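Local coordinates for uncharacterized protein (Bacteroides ovatus, PDB 3NQK) that is of unknown function but carries an N-terminal domain probably of immunoglobulin-like type, followed by a second domain rich in beta strands, at residues V13-P18 and A148-K153; T40-I45 and V107-I112. All coordinates share one frame; numbering follows the deposited sequence.

Contact 1. Residues V13-P18 and A148-K153; sequences VSFKAP and AKALLK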
ATOM      1  N   VAL A  13      -2.608 -23.085 -10.128  1.00 55.87           N
ATOM      2  CA  VAL A  13      -3.380 -21.938  -9.648  1.00 49.75           C
ATOM      3  C   VAL A  13      -3.451 -21.955  -8.140  1.00 48.78           C
ATOM      4  O   VAL A  13      -3.914 -22.916  -7.564  1.00 49.48           O
ATOM      5  CB  VAL A  13      -4.809 -21.970 -10.183  1.00 50.98           C
ATOM      6  CG1 VAL A  13      -5.636 -20.786  -9.606  1.00 41.82           C
ATOM      7  CG2 VAL A  13      -4.805 -21.941 -11.686  1.00 46.13           C
ATOM      8  N   SER A  14      -3.065 -20.847  -7.505  1.00 46.53           N
ATOM      9  CA  SER A  14      -2.999 -20.788  -6.055  1.00 44.43           C
ATOM     10  C   SER A  14      -3.252 -19.388  -5.490  1.00 44.50           C
ATOM     11  O   SER A  14      -3.297 -18.403  -6.225  1.00 45.41           O
ATOM     12  CB  SER A  14      -1.644 -21.256  -5.589  1.00 44.60           C
ATOM     13  OG  SER A  14      -0.640 -20.387  -6.047  1.00 38.86           O
ATOM     14  N   PHE A  15      -3.410 -19.330  -4.164  1.00 44.86           N
ATOM     15  CA  PHE A  15      -3.636 -18.086  -3.444  1.00 45.57           C
ATOM     16  C   PHE A  15      -2.314 -17.475  -3.054  1.00 46.71           C
ATOM     17  O   PHE A  15      -1.356 -18.190  -2.787  1.00 44.90           O
ATOM     18  CB  PHE A  15      -4.418 -18.356  -2.153  1.00 45.20           C
ATOM     19  CG  PHE A  15      -5.785 -18.959  -2.368  1.00 46.17           C
ATOM     20  CD1 PHE A  15      -6.847 -18.173  -2.812  1.00 46.34           C
ATOM     21  CD2 PHE A  15      -6.038 -20.268  -2.014  1.00 47.26           C
ATOM     22  CE1 PHE A  15      -8.104 -18.699  -2.952  1.00 45.85           C
ATOM     23  CE2 PHE A  15      -7.303 -20.803  -2.152  1.00 51.10           C
ATOM     24  CZ  PHE A  15      -8.338 -20.017  -2.628  1.00 49.49           C
ATOM     25  N   LYS A  16      -2.262 -16.149  -2.978  1.00 50.68           N
ATOM     26  CA  LYS A  16      -1.053 -15.478  -2.489  1.00 55.39           C
ATOM     27  C   LYS A  16      -1.384 -14.405  -1.458  1.00 55.89           C
ATOM     28  O   LYS A  16      -1.641 -13.245  -1.800  1.00 55.40           O
ATOM     29  CB  LYS A  16      -0.256 -14.872  -3.642  1.00 57.40           C
ATOM     30  CG  LYS A  16       1.256 -15.017  -3.485  1.00 65.11           C
ATOM     31  CD  LYS A  16       1.700 -16.499  -3.664  1.00 73.24           C
ATOM     32  CE  LYS A  16       3.229 -16.630  -3.759  1.00 79.68           C
ATOM     33  NZ  LYS A  16       3.936 -15.976  -2.590  1.00 76.32           N
ATOM     34  N   ALA A  17      -1.374 -14.800  -0.193  1.00 58.04           N
ATOM     35  CA  ALA A  17      -1.541 -13.857   0.889  1.00 60.03           C
ATOM     36  C   ALA A  17      -0.294 -12.948   0.951  1.00 64.40           C
ATOM     37  O   ALA A  17       0.740 -13.257   0.331  1.00 63.86           O
ATOM     38  CB  ALA A  17      -1.731 -14.588   2.196  1.00 56.89           C
ATOM     39  N   PRO A  18      -0.394 -11.816   1.685  1.00 68.29           N
ATOM     40  CA  PRO A  18       0.739 -10.877   1.834  1.00 70.20           C
ATOM     41  C   PRO A  18       2.011 -11.535   2.419  1.00 70.34           C
ATOM     42  O   PRO A  18       3.121 -11.212   2.004  1.00 70.84           O
ATOM     43  CB  PRO A  18       0.193  -9.809   2.802  1.00 71.35           C
ATOM     44  CG  PRO A  18      -1.300  -9.895   2.684  1.00 69.70           C
ATOM     45  CD  PRO A  18      -1.624 -11.318   2.342  1.00 67.77           C
ATOM     46  N   ALA A 148      -5.111 -26.332  -4.198  1.00 63.37           N
ATOM     47  CA  ALA A 148      -4.523 -25.165  -3.530  1.00 54.53           C
ATOM     48  C   ALA A 148      -5.403 -24.730  -2.377  1.00 51.82           C
ATOM     49  O   ALA A 148      -6.611 -24.562  -2.534  1.00 48.81           O
ATOM     50  CB  ALA A 148      -4.361 -24.049  -4.492  1.00 52.50           C
ATOM     51  N   LYS A 149      -4.796 -24.472  -1.235  1.00 50.20           N
ATOM     52  CA  LYS A 149      -5.577 -24.095  -0.077  0.50 49.97           C
ATOM     53  C   LYS A 149      -5.060 -22.831   0.575  1.00 48.74           C
ATOM     54  O   LYS A 149      -3.964 -22.372   0.288  1.00 49.81           O
ATOM     55  CB  LYS A 149      -5.644 -25.260   0.929  0.50 50.55           C
ATOM     56  CG  LYS A 149      -6.638 -26.393   0.499  0.50 54.87           C
ATOM     57  CD  LYS A 149      -6.467 -27.677   1.329  0.50 56.54           C
ATOM     58  CE  LYS A 149      -7.488 -28.761   0.925  0.50 58.48           C
ATOM     59  NZ  LYS A 149      -7.328 -29.223  -0.477  0.50 61.50           N
ATOM     60  N   ALA A 150      -5.908 -22.233   1.399  1.00 47.40           N
ATOM     61  CA  ALA A 150      -5.569 -21.034   2.140  1.00 45.06           C
ATOM     62  C   ALA A 150      -6.314 -21.082   3.480  1.00 43.22           C
ATOM     63  O   ALA A 150      -7.532 -21.225   3.514  1.00 45.31           O
ATOM     64  CB  ALA A 150      -5.945 -19.801   1.358  1.00 42.71           C
ATOM     65  N   LEU A 151      -5.572 -21.063   4.574  1.00 41.29           N
ATOM     66  CA  LEU A 151      -6.185 -21.082   5.896  1.00 39.11           C
ATOM     67  C   LEU A 151      -6.002 -19.724   6.534  1.00 39.27           C
ATOM     68  O   LEU A 151      -4.959 -19.431   7.168  1.00 39.96           O
ATOM     69  CB  LEU A 151      -5.590 -22.187   6.750  1.00 37.12           C
ATOM     70  CG  LEU A 151      -5.727 -23.590   6.136  1.00 43.33           C
ATOM     71  CD1 LEU A 151      -5.007 -24.655   6.993  1.00 37.20           C
ATOM     72  CD2 LEU A 151      -7.207 -23.951   5.937  1.00 39.31           C
ATOM     73  N   LEU A 152      -7.006 -18.874   6.341  1.00 37.83           N
ATOM     74  CA  LEU A 152      -6.941 -17.512   6.776  1.00 35.12           C
ATOM     75  C   LEU A 152      -7.337 -17.348   8.262  1.00 36.35           C
ATOM     76  O   LEU A 152      -8.491 -17.548   8.634  1.00 33.13           O
ATOM     77  CB  LEU A 152      -7.851 -16.658   5.903  1.00 34.11           C
ATOM     78  CG  LEU A 152      -7.624 -16.765   4.388  1.00 38.12           C
ATOM     79  CD1 LEU A 152      -8.463 -15.739   3.667  1.00 34.30           C
ATOM     80  CD2 LEU A 152      -6.172 -16.584   4.034  1.00 29.94           C
ATOM     81  N   LYS A 153      -6.359 -16.979   9.098  1.00 36.45           N
ATOM     82  CA  LYS A 153      -6.628 -16.602  10.492  1.00 35.11           C
ATOM     83  C   LYS A 153      -6.921 -15.112  10.502  1.00 34.78           C
ATOM     84  O   LYS A 153      -6.008 -14.279  10.404  1.00 36.45           O
ATOM     85  CB  LYS A 153      -5.415 -16.926  11.376  1.00 36.12           C
ATOM     86  CG  LYS A 153      -5.624 -16.741  12.913  1.00 36.06           C
ATOM     87  CD  LYS A 153      -4.277 -16.776  13.631  1.00 36.65           C
ATOM     88  CE  LYS A 153      -4.394 -16.486  15.076  1.00 48.30           C
ATOM     89  NZ  LYS A 153      -3.052 -16.365  15.675  1.00 56.91           N
TER
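The ring of F15 lies against A150 and the backbone just before it, and this is the well-packed part of the contact. Its CD2 atom meets A150 CB at 3.4 Å, the methyl approaching obliquely to the ring. The carbonyl oxygen of K149 comes to the ring edge, 3.7 Å from F15 CD2, while A148 O sits near F15 CE2. With CG set beside the backbone N (chi1 -61°), the ring is brought beside both carbonyls; L129, I131 and L43 complete its surroundings. Two residues before A150, A148 turns its methyl toward the other strand and places CB 3.3 Å from V13 O, close to S14 as well. The other side is looser: the side chain of K149, an exposed residue, leaves its backbone away from the 13-18 segment and touches D64 and T67. The two pieces run almost parallel, 8° apart, yet each spends its backbone bonds on other neighbours, S14 on I46 and A150 on L129. They therefore meet through side chains set against each other and against backbone carbonyls, as strands of two different sheets, which is the arrangement of a beta sandwich, consistent with the immunoglobulin-like fold of the E-set clan.

Contact 2. Residues T40-I45 and V107-I112; sequences TYQLPI and VELLNI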
ATOM      1  N   THR A  40     -13.456  -5.044   3.664  1.00 51.76           N
ATOM      2  CA  THR A  40     -13.162  -5.973   2.588  1.00 49.69           C
ATOM      3  C   THR A  40     -11.709  -6.367   2.603  1.00 47.85           C
ATOM      4  O   THR A  40     -10.837  -5.532   2.810  1.00 49.15           O
ATOM      5  CB  THR A  40     -13.481  -5.363   1.220  1.00 49.50           C
ATOM      6  OG1 THR A  40     -14.862  -5.006   1.164  1.00 51.96           O
ATOM      7  CG2 THR A  40     -13.191  -6.343   0.132  1.00 49.78           C
ATOM      8  N   TYR A  41     -11.450  -7.652   2.393  1.00 45.23           N
ATOM      9  CA  TYR A  41     -10.101  -8.135   2.243  1.00 43.59           C
ATOM     10  C   TYR A  41      -9.927  -8.730   0.866  1.00 43.96           C
ATOM     11  O   TYR A  41     -10.727  -9.553   0.425  1.00 45.01           O
ATOM     12  CB  TYR A  41      -9.780  -9.182   3.294  1.00 42.53           C
ATOM     13  CG  TYR A  41      -8.353  -9.649   3.237  1.00 46.62           C
ATOM     14  CD1 TYR A  41      -7.332  -8.885   3.792  1.00 52.75           C
ATOM     15  CD2 TYR A  41      -8.012 -10.838   2.602  1.00 46.23           C
ATOM     16  CE1 TYR A  41      -6.011  -9.293   3.722  1.00 50.89           C
ATOM     17  CE2 TYR A  41      -6.699 -11.261   2.542  1.00 53.35           C
ATOM     18  CZ  TYR A  41      -5.701 -10.479   3.105  1.00 54.60           C
ATOM     19  OH  TYR A  41      -4.393 -10.890   3.050  1.00 66.40           O
ATOM     20  N   GLN A  42      -8.851  -8.351   0.204  1.00 43.79           N
ATOM     21  CA  GLN A  42      -8.589  -8.814  -1.130  1.00 43.09           C
ATOM     22  C   GLN A  42      -7.461  -9.835  -1.141  1.00 43.36           C
ATOM     23  O   GLN A  42      -6.314  -9.519  -0.783  1.00 44.95           O
ATOM     24  CB  GLN A  42      -8.255  -7.635  -2.020  1.00 43.79           C
ATOM     25  CG  GLN A  42      -9.386  -6.617  -2.092  1.00 48.94           C
ATOM     26  CD  GLN A  42      -9.159  -5.565  -3.124  1.00 49.17           C
ATOM     27  OE1 GLN A  42      -8.305  -4.706  -2.964  1.00 56.91           O
ATOM     28  NE2 GLN A  42      -9.950  -5.599  -4.185  1.00 50.51           N
ATOM     29  N   LEU A  43      -7.798 -11.061  -1.560  1.00 40.17           N
ATOM     30  CA  LEU A  43      -6.862 -12.162  -1.609  1.00 38.99           C
ATOM     31  C   LEU A  43      -6.539 -12.508  -3.048  1.00 40.47           C
ATOM     32  O   LEU A  43      -7.408 -12.913  -3.810  1.00 37.91           O
ATOM     33  CB  LEU A  43      -7.456 -13.376  -0.913  1.00 40.62           C
ATOM     34  CG  LEU A  43      -6.612 -14.632  -0.903  1.00 37.88           C
ATOM     35  CD1 LEU A  43      -5.281 -14.361  -0.247  1.00 36.74           C
ATOM     36  CD2 LEU A  43      -7.370 -15.745  -0.173  1.00 38.87           C
ATOM     37  N   PRO A  44      -5.285 -12.328  -3.434  1.00 42.13           N
ATOM     38  CA  PRO A  44      -4.904 -12.592  -4.791  1.00 41.61           C
ATOM     39  C   PRO A  44      -4.950 -14.057  -5.163  1.00 41.19           C
ATOM     40  O   PRO A  44      -4.520 -14.919  -4.387  1.00 39.91           O
ATOM     41  CB  PRO A  44      -3.464 -12.096  -4.848  1.00 41.62           C
ATOM     42  CG  PRO A  44      -3.373 -11.083  -3.815  1.00 43.32           C
ATOM     43  CD  PRO A  44      -4.307 -11.471  -2.746  1.00 42.32           C
ATOM     44  N   ILE A  45      -5.466 -14.324  -6.356  1.00 41.41           N
ATOM     45  CA  ILE A  45      -5.409 -15.632  -6.946  1.00 41.87           C
ATOM     46  C   ILE A  45      -4.429 -15.544  -8.122  1.00 42.78           C
ATOM     47  O   ILE A  45      -4.556 -14.669  -8.987  1.00 41.77           O
ATOM     48  CB  ILE A  45      -6.771 -16.081  -7.411  1.00 42.72           C
ATOM     49  CG1 ILE A  45      -7.713 -16.190  -6.205  1.00 46.69           C
ATOM     50  CG2 ILE A  45      -6.675 -17.393  -8.108  1.00 36.38           C
ATOM     51  CD1 ILE A  45      -9.102 -16.579  -6.568  1.00 56.70           C
ATOM     52  N   VAL A 107      -3.395 -12.910 -12.773  1.00 43.96           N
ATOM     53  CA  VAL A 107      -3.715 -12.485 -11.416  1.00 41.64           C
ATOM     54  C   VAL A 107      -5.079 -11.885 -11.371  1.00 43.00           C
ATOM     55  O   VAL A 107      -5.444 -11.113 -12.236  1.00 45.85           O
ATOM     56  CB  VAL A 107      -2.749 -11.418 -10.916  1.00 41.61           C
ATOM     57  CG1 VAL A 107      -2.998 -11.147  -9.418  1.00 34.23           C
ATOM     58  CG2 VAL A 107      -1.294 -11.838 -11.177  1.00 39.89           C
ATOM     59  N   GLU A 108      -5.835 -12.222 -10.348  1.00 44.11           N
ATOM     60  CA  GLU A 108      -7.118 -11.595 -10.125  1.00 44.63           C
ATOM     61  C   GLU A 108      -7.465 -11.706  -8.655  1.00 42.27           C
ATOM     62  O   GLU A 108      -7.005 -12.625  -7.971  1.00 39.60           O
ATOM     63  CB  GLU A 108      -8.198 -12.235 -10.994  1.00 48.73           C
ATOM     64  CG  GLU A 108      -9.582 -11.502 -10.931  1.00 58.83           C
ATOM     65  CD  GLU A 108      -9.478 -10.023 -11.258  1.00 64.16           C
ATOM     66  OE1 GLU A 108      -9.366  -9.693 -12.458  1.00 62.17           O
ATOM     67  OE2 GLU A 108      -9.507  -9.192 -10.303  1.00 65.06           O
ATOM     68  N   LEU A 109      -8.266 -10.758  -8.168  1.00 42.26           N
ATOM     69  CA  LEU A 109      -8.539 -10.634  -6.738  1.00 40.99           C
ATOM     70  C   LEU A 109      -9.866 -11.264  -6.291  1.00 39.83           C
ATOM     71  O   LEU A 109     -10.898 -11.096  -6.927  1.00 40.12           O
ATOM     72  CB  LEU A 109      -8.526  -9.157  -6.340  1.00 41.08           C
ATOM     73  CG  LEU A 109      -7.215  -8.392  -6.586  1.00 43.63           C
ATOM     74  CD1 LEU A 109      -7.407  -6.877  -6.281  1.00 39.23           C
ATOM     75  CD2 LEU A 109      -6.062  -8.988  -5.761  1.00 33.36           C
ATOM     76  N   LEU A 110      -9.806 -11.979  -5.177  1.00 39.24           N
ATOM     77  CA  LEU A 110     -10.979 -12.510  -4.523  1.00 38.79           C
ATOM     78  C   LEU A 110     -11.359 -11.547  -3.441  1.00 39.99           C
ATOM     79  O   LEU A 110     -10.695 -11.459  -2.421  1.00 39.46           O
ATOM     80  CB  LEU A 110     -10.683 -13.882  -3.913  1.00 36.78           C
ATOM     81  CG  LEU A 110     -11.844 -14.578  -3.189  1.00 38.16           C
ATOM     82  CD1 LEU A 110     -12.912 -15.028  -4.157  1.00 32.01           C
ATOM     83  CD2 LEU A 110     -11.331 -15.752  -2.398  1.00 38.66           C
ATOM     84  N   ASN A 111     -12.394 -10.770  -3.686  1.00 44.29           N
ATOM     85  CA  ASN A 111     -12.879  -9.831  -2.702  1.00 44.30           C
ATOM     86  C   ASN A 111     -13.698 -10.541  -1.636  1.00 44.62           C
ATOM     87  O   ASN A 111     -14.823 -10.976  -1.892  1.00 47.88           O
ATOM     88  CB  ASN A 111     -13.711  -8.756  -3.376  1.00 46.19           C
ATOM     89  CG  ASN A 111     -12.918  -7.960  -4.371  1.00 48.01           C
ATOM     90  OD1 ASN A 111     -11.933  -7.328  -4.024  1.00 59.47           O
ATOM     91  ND2 ASN A 111     -13.329  -8.003  -5.620  1.00 57.15           N
ATOM     92  N   ILE A 112     -13.098 -10.717  -0.461  1.00 42.56           N
ATOM     93  CA  ILE A 112     -13.785 -11.275   0.683  1.00 40.55           C
ATOM     94  C   ILE A 112     -14.326 -10.137   1.508  1.00 41.36           C
ATOM     95  O   ILE A 112     -13.560  -9.338   2.033  1.00 40.23           O
ATOM     96  CB  ILE A 112     -12.832 -12.086   1.580  1.00 40.32           C
ATOM     97  CG1 ILE A 112     -12.115 -13.166   0.785  1.00 41.27           C
ATOM     98  CG2 ILE A 112     -13.587 -12.709   2.714  1.00 36.72           C
ATOM     99  CD1 ILE A 112     -11.216 -14.055   1.656  1.00 35.58           C
TER
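The side-chain amide of Q42 donates from NE2 to N111 OD1 at 2.6 Å, in a nearly straight bond (164°). The donor lies in the plane of the N111 carbonyl, and the two amides are nearly coplanar, 21° apart, with the side chains alongside each other. Holding CG beside the backbone N and extending beyond it, Q42 also lays NE2 3.5 Å from L109 CD1. Replacing Q42 by alanine would remove the donor, and N111 OD1 would probably lose this mate while L109 CD1 lost its cover on that side. The other branch of that leucine, CD2, crosses P44 and stops 3.9 Å from its CG. Q42, P44 and L109 share one face of the sheet and pack against the second subunit, Q42 and L109 on its P311 and P44 on its T308.

Six backbone hydrogen bonds join the strands in the pairs Y41-I112, L43-L110 and I45-E108, the first led by Y41 N to I112 O at 2.7 Å. P44 falls in a non-hydrogen-bonded pair with L109, where its lack of an N-H costs this pairing nothing. On the inner face, I45 CD1 reaches L110 CB at 4.1 Å, and L43, L110 and I112 continue onto L129. E108 curls back on its own strand, with OE2 accepting L109 N at 2.9 Å on the anti side, the donor tilted out of the carboxylate plane. One face closed over the second sheet and the other set against a partner subunit make this the antiparallel central strand pair of a sandwich sheet, probably an immunoglobulin-like one.

The centres of contacts 1 and 2 lie about 10 Å apart. Along the sequence, both strands of contact 2 come between the two segments of contact 1. They share one antiparallel sheet, in which strand 12-15 borders strand 38-48, and this in turn pairs with 107-115. K16 N probably hydrogen-bonds to P44 O, carrying the sheet from one contact into the other. F15 CD1 and L43 CD2 pack at 3.6 Å, while L152 and I112 meet through their CD1 atoms. Contact 2 thus forms the central pair of the sheet, and contact 1 sets its edge strand against strand 149-157 of the facing sheet; both also touch the second subunit.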